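Local coordinates for uncharacterized protein (Porphyromonas gingivalis, PDB 1ZBS) that is of unknown function but probably acts as an N-acetylglucosamine kinase, a sugar kinase of the ASKHA (actin-like ATPase) superfamily, at residues R152-I155 against G156-K160; Y175-T178 against S179-I183; A211-S214 against L215-S219. All coordinates share one frame; numbering follows the deposited sequence.

Interaction 1 of 3, residues R152-I155 against G156-K160; sequences RLFI and GSLLK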
# COMPACT_ATOMS: atom_id res chain seq x y z
N ARG A 152 3.68 -6.26 4.82
CA ARG A 152 4.07 -4.85 4.75
C ARG A 152 4.14 -4.22 6.14
O ARG A 152 5.01 -3.38 6.40
CB ARG A 152 3.14 -4.03 3.85
CG ARG A 152 1.74 -3.80 4.37
CD ARG A 152 1.13 -2.60 3.66
NE ARG A 152 -0.32 -2.72 3.58
CZ ARG A 152 -1.16 -2.25 4.50
NH1 ARG A 152 -0.71 -1.62 5.56
NH2 ARG A 152 -2.47 -2.44 4.34
N LEU A 153 3.24 -4.62 7.03
CA LEU A 153 3.27 -4.08 8.38
C LEU A 153 4.60 -4.49 9.01
O LEU A 153 5.35 -3.66 9.53
CB LEU A 153 2.09 -4.63 9.22
CG LEU A 153 0.68 -4.16 8.85
CD1 LEU A 153 -0.34 -4.86 9.74
CD2 LEU A 153 0.57 -2.64 9.02
N PHE A 154 4.90 -5.78 8.93
CA PHE A 154 6.13 -6.30 9.50
C PHE A 154 7.43 -5.65 8.98
O PHE A 154 8.21 -5.13 9.78
CB PHE A 154 6.20 -7.81 9.28
CG PHE A 154 7.43 -8.44 9.84
CD1 PHE A 154 7.61 -8.55 11.21
CD2 PHE A 154 8.42 -8.92 9.00
CE1 PHE A 154 8.76 -9.12 11.73
CE2 PHE A 154 9.57 -9.49 9.50
CZ PHE A 154 9.74 -9.60 10.87
N ILE A 155 7.66 -5.66 7.67
CA ILE A 155 8.90 -5.07 7.17
C ILE A 155 8.95 -3.56 7.44
O ILE A 155 10.02 -2.99 7.65
CB ILE A 155 9.14 -5.40 5.65
CG1 ILE A 155 8.32 -4.49 4.76
CG2 ILE A 155 8.79 -6.85 5.36
CD1 ILE A 155 9.12 -3.30 4.30
N GLY A 156 7.78 -2.91 7.49
CA GLY A 156 7.75 -1.49 7.76
C GLY A 156 8.34 -1.20 9.14
O GLY A 156 9.31 -0.45 9.27
N SER A 157 7.75 -1.81 10.16
CA SER A 157 8.24 -1.61 11.52
C SER A 157 9.66 -2.13 11.68
O SER A 157 10.47 -1.56 12.41
CB SER A 157 7.32 -2.32 12.51
OG SER A 157 7.26 -3.69 12.19
N LEU A 158 9.96 -3.24 11.02
CA LEU A 158 11.29 -3.82 11.10
C LEU A 158 12.33 -2.81 10.59
O LEU A 158 13.34 -2.54 11.24
CB LEU A 158 11.33 -5.09 10.25
CG LEU A 158 12.62 -5.90 10.19
CD1 LEU A 158 12.72 -6.80 11.41
CD2 LEU A 158 12.61 -6.72 8.92
N LEU A 159 12.07 -2.26 9.41
CA LEU A 159 12.97 -1.30 8.79
C LEU A 159 13.10 -0.01 9.59
O LEU A 159 14.11 0.69 9.50
CB LEU A 159 12.47 -0.99 7.38
CG LEU A 159 13.30 -1.52 6.20
CD1 LEU A 159 14.16 -2.71 6.61
CD2 LEU A 159 12.35 -1.88 5.08
N LYS A 160 12.09 0.31 10.40
CA LYS A 160 12.13 1.52 11.19
C LYS A 160 12.47 1.30 12.66
O LYS A 160 12.07 2.08 13.53
CB LYS A 160 10.82 2.28 11.03
CG LYS A 160 10.57 2.61 9.56
CD LYS A 160 10.00 3.99 9.36
CE LYS A 160 9.79 4.22 7.89
NZ LYS A 160 9.17 5.56 7.60

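Interaction 2 of 3, residues Y175-T178 against S179-I183; sequences YGLT and SADII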
# COMPACT_ATOMS: atom_id res chain seq x y z
N TYR A 175 16.94 -13.42 3.43
CA TYR A 175 16.38 -13.23 2.10
C TYR A 175 17.31 -12.45 1.18
O TYR A 175 16.93 -12.12 0.06
CB TYR A 175 15.04 -12.51 2.19
CG TYR A 175 14.01 -13.29 2.98
CD1 TYR A 175 13.39 -14.40 2.41
CD2 TYR A 175 13.72 -12.98 4.31
CE1 TYR A 175 12.51 -15.19 3.15
CE2 TYR A 175 12.84 -13.76 5.06
CZ TYR A 175 12.24 -14.87 4.47
OH TYR A 175 11.39 -15.67 5.18
N GLY A 176 18.52 -12.15 1.65
CA GLY A 176 19.46 -11.42 0.82
C GLY A 176 18.84 -10.16 0.24
O GLY A 176 18.93 -9.89 -0.95
N LEU A 177 18.20 -9.37 1.09
CA LEU A 177 17.59 -8.15 0.61
C LEU A 177 18.17 -6.95 1.32
O LEU A 177 18.86 -7.06 2.34
CB LEU A 177 16.08 -8.18 0.85
CG LEU A 177 15.22 -9.06 -0.07
CD1 LEU A 177 13.82 -9.21 0.52
CD2 LEU A 177 15.17 -8.44 -1.46
N THR A 178 17.90 -5.79 0.75
CA THR A 178 18.32 -4.54 1.34
C THR A 178 17.09 -3.66 1.28
O THR A 178 16.11 -3.99 0.61
CB THR A 178 19.46 -3.88 0.56
OG1 THR A 178 19.93 -2.76 1.32
CG2 THR A 178 18.98 -3.38 -0.80
N SER A 179 17.15 -2.54 1.99
CA SER A 179 16.02 -1.62 2.00
C SER A 179 15.67 -1.21 0.57
O SER A 179 14.50 -1.22 0.18
CB SER A 179 16.35 -0.40 2.86
OG SER A 179 15.17 0.18 3.37
N ALA A 180 16.69 -0.85 -0.22
CA ALA A 180 16.43 -0.43 -1.59
C ALA A 180 15.79 -1.54 -2.44
O ALA A 180 14.91 -1.25 -3.27
CB ALA A 180 17.72 0.08 -2.24
N ASP A 181 16.19 -2.80 -2.25
CA ASP A 181 15.57 -3.89 -3.03
C ASP A 181 14.08 -4.02 -2.65
O ASP A 181 13.23 -4.25 -3.52
CB ASP A 181 16.26 -5.24 -2.78
CG ASP A 181 17.71 -5.26 -3.22
OD1 ASP A 181 18.03 -4.67 -4.28
OD2 ASP A 181 18.54 -5.88 -2.52
N ILE A 182 13.78 -3.87 -1.37
CA ILE A 182 12.40 -3.96 -0.91
C ILE A 182 11.56 -2.86 -1.58
O ILE A 182 10.46 -3.13 -2.09
CB ILE A 182 12.34 -3.89 0.64
CG1 ILE A 182 13.04 -5.13 1.21
CG2 ILE A 182 10.90 -3.83 1.13
CD1 ILE A 182 13.15 -5.17 2.71
N ILE A 183 12.07 -1.63 -1.61
CA ILE A 183 11.36 -0.53 -2.25
C ILE A 183 11.12 -0.83 -3.72
O ILE A 183 10.02 -0.64 -4.24
CB ILE A 183 12.15 0.80 -2.14
CG1 ILE A 183 12.24 1.23 -0.68
CG2 ILE A 183 11.46 1.90 -2.95
CD1 ILE A 183 10.89 1.38 -0.02
O HOH W 1 19.53 0.05 0.56

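Interaction 3 of 3, residues A211-S214 against L215-S219; sequences AVYS and LVQNS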
# COMPACT_ATOMS: atom_id res chain seq x y z
N ALA A 211 6.71 -8.02 20.00
CA ALA A 211 6.44 -7.11 18.89
C ALA A 211 5.83 -7.80 17.68
O ALA A 211 4.96 -7.25 17.02
CB ALA A 211 7.73 -6.41 18.49
N VAL A 212 6.29 -9.01 17.39
CA VAL A 212 5.80 -9.78 16.25
C VAL A 212 4.39 -10.29 16.50
O VAL A 212 3.50 -10.12 15.67
CB VAL A 212 6.73 -10.99 15.96
CG1 VAL A 212 6.18 -11.84 14.83
CG2 VAL A 212 8.13 -10.49 15.61
N TYR A 213 4.19 -10.92 17.66
CA TYR A 213 2.90 -11.47 18.05
C TYR A 213 1.79 -10.40 18.10
O TYR A 213 0.71 -10.61 17.56
CB TYR A 213 3.01 -12.18 19.41
CG TYR A 213 1.75 -12.91 19.83
CD1 TYR A 213 0.66 -12.22 20.37
CD2 TYR A 213 1.61 -14.29 19.62
CE1 TYR A 213 -0.53 -12.88 20.69
CE2 TYR A 213 0.43 -14.96 19.94
CZ TYR A 213 -0.64 -14.25 20.46
OH TYR A 213 -1.83 -14.89 20.74
N SER A 214 2.05 -9.27 18.74
CA SER A 214 1.03 -8.24 18.82
C SER A 214 0.73 -7.68 17.43
O SER A 214 -0.40 -7.25 17.15
CB SER A 214 1.47 -7.11 19.75
OG SER A 214 2.48 -6.32 19.15
N LEU A 215 1.72 -7.69 16.54
CA LEU A 215 1.52 -7.20 15.18
C LEU A 215 0.51 -8.11 14.46
O LEU A 215 -0.43 -7.63 13.83
CB LEU A 215 2.84 -7.15 14.42
CG LEU A 215 2.79 -6.73 12.94
CD1 LEU A 215 4.12 -6.07 12.53
CD2 LEU A 215 2.51 -7.95 12.07
N VAL A 216 0.70 -9.42 14.57
CA VAL A 216 -0.20 -10.38 13.92
C VAL A 216 -1.58 -10.35 14.57
O VAL A 216 -2.60 -10.43 13.89
CB VAL A 216 0.38 -11.80 14.00
CG1 VAL A 216 -0.63 -12.80 13.44
CG2 VAL A 216 1.68 -11.86 13.19
N GLN A 217 -1.57 -10.21 15.89
CA GLN A 217 -2.79 -10.15 16.69
C GLN A 217 -3.66 -8.94 16.34
O GLN A 217 -4.87 -9.07 16.17
CB GLN A 217 -2.39 -10.12 18.17
CG GLN A 217 -3.50 -9.76 19.15
CD GLN A 217 -2.97 -9.64 20.58
OE1 GLN A 217 -2.75 -10.64 21.27
NE2 GLN A 217 -2.76 -8.40 21.02
N ASN A 218 -3.04 -7.77 16.24
CA ASN A 218 -3.79 -6.57 15.93
C ASN A 218 -4.37 -6.60 14.53
O ASN A 218 -5.45 -6.06 14.28
CB ASN A 218 -2.91 -5.33 16.10
CG ASN A 218 -2.41 -5.17 17.51
OD1 ASN A 218 -3.06 -5.62 18.46
ND2 ASN A 218 -1.27 -4.53 17.67
N SER A 219 -3.66 -7.24 13.61
CA SER A 219 -4.15 -7.32 12.25
C SER A 219 -5.35 -8.25 12.17
O SER A 219 -6.33 -7.95 11.48
CB SER A 219 -3.04 -7.80 11.32
OG SER A 219 -3.43 -7.56 9.97

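Interaction 1 of 3, residues R152-I155 against G156-K160
Phe154 and Leu158, one helical turn apart, bring the far end of an aromatic ring against an isobutyl group. Both side chains set CG anti to the backbone N (each chi1 -179°), and their axes run at a slant to one another, with ring atom CZ of Phe154 4.1 Å from CD1 of Leu158. One position further on, Ile155 and Leu159 lie alongside each other and point the same way. Here the tips meet more closely, Ile155 CD1 standing 3.6 Å from Leu159 CD2. CG1 of Ile155 sits between the backbone N and the carbonyl carbon, which brings CD1 beside Leu159.

The polar counterpart is Ser157, whose OG turns back over the preceding turn and lies 3.0 Å from Phe154 O and 3.3 Å from Leu153 O. Its single proton could serve either carbonyl. Beneath these i to i+4 side-chain pairs of an alpha helix runs a ladder of backbone bonds, of which Ser157 N to Leu153 O is almost straight (176° at the hydrogen).

Residues 152-159 form the last two turns of helix 147-159, and Lys160 leaves it. In this helical part of the second domain, Leu158 packs on Leu167 and Phe171 of helix 167-174, Ile155 and Leu159 reach Ile182 of helix 179-188, and Leu153 and Ser157 face Leu215 of helix 210-229. Leu141 and Leu137 of the second subunit pack on Ile155 and Leu159 respectively.

Interaction 2 of 3, residues Y175-T178 against S179-I183
From the extended backbone of Leu177 and Thr178 the chain turns directly into helix 179-188, whose first turn is closed by Ile182 N bonding to Thr178 O (3.1 Å, 161° at the hydrogen). Across this turn the side chain of Asp181 folds back toward the loop. The Asp181 and Thr178 side chains cross at about a right angle, with OD2 of Asp181 3.1 Å from CG2 of Thr178, and the same oxygen takes a weak, strongly bent hydrogen bond from Thr178 N (3.3 Å, 123°). Leu177 crosses Asp181 at a slant, its CD2 3.6 Å from Asp181 CB, while its CD1 reaches Ile182 CG1 at 4.2 Å.

In Thr178, OG1 stands trans to the backbone N (chi1 -172°), and a water joins this hydroxyl to Ala180 N, accepting from the amide at 3.1 Å. One N-H of the first turn is thus satisfied through solvent.

Gly176, with positive phi, is the C' residue of a Schellman motif ending helix 167-174, and Thr178 occupies the N-cap position of the next helix without a capping bond from its side chain. The arrangement is a short helix-to-helix connection, with one helix terminated and another begun within a few residues.

Interaction 3 of 3, residues A211-S214 against L215-S219
The amide oxygen of Gln217 comes to the rim of the Tyr213 ring, one turn back along helix 210-229. OE1 lies in the ring plane, 3.2 Å from CE1 of Tyr213, and the amide plane stands almost perpendicular to the ring (89°). The Gln217 chain runs out extended past CG, and its last torsion of -78° swings the amide so that oxygen faces the ring. This is an i to i+4 side-chain pairing along an alpha helix, in the helical part of the second domain.

On the adjoining side, the hydroxyl of Ser214 is folded back over its own helix by a chi1 of 73°, from where OG makes a weak hydrogen bond to Ala211 O at 3.4 Å. That carbonyl also accepts Leu215 N, which approaches from above the carbonyl plane. One residue position along from Gln217, the main-chain Asn218 N bonds Ser214 O at 2.8 Å. Val216 N reaches Val212 O in the carbonyl plane, at 3.1 Å, and Gln217 N is held by Tyr213 O at 2.9 Å, beneath the ring and amide pair.

Tyr213, Val216 and Gln217 pack toward helix 249-258, whereas Leu215 looks to helix 147-159. The partially negative amide oxygen thus sits beside the weakly positive C-H rim of the ring, an approach that is probably mildly favourable electrostatically, while the backbone amides carry the stronger bonds.

In the fold
Along the chain the three contacts come in series: interaction 1 on helix 147-159, interaction 2 at the start of helix 179-188, interaction 3 on helix 210-229. All lie in the helices inserted between the third and fourth strands, 130-133 and 238-241, of the second five-stranded sheet; both sheets have the order 3-2-1-4-5, consistent with the ASKHA fold. Interaction 1 is the middle layer, its centre about 12 Å from the centre of each of the others, and helix 147-159 packs on both neighbours. Interactions 2 and 3 do not touch, their nearest atoms being about 12 Å apart. Interactions 1 and 2 also face the second subunit, so helix 147-159 connects the dimer interface to helix 210-229.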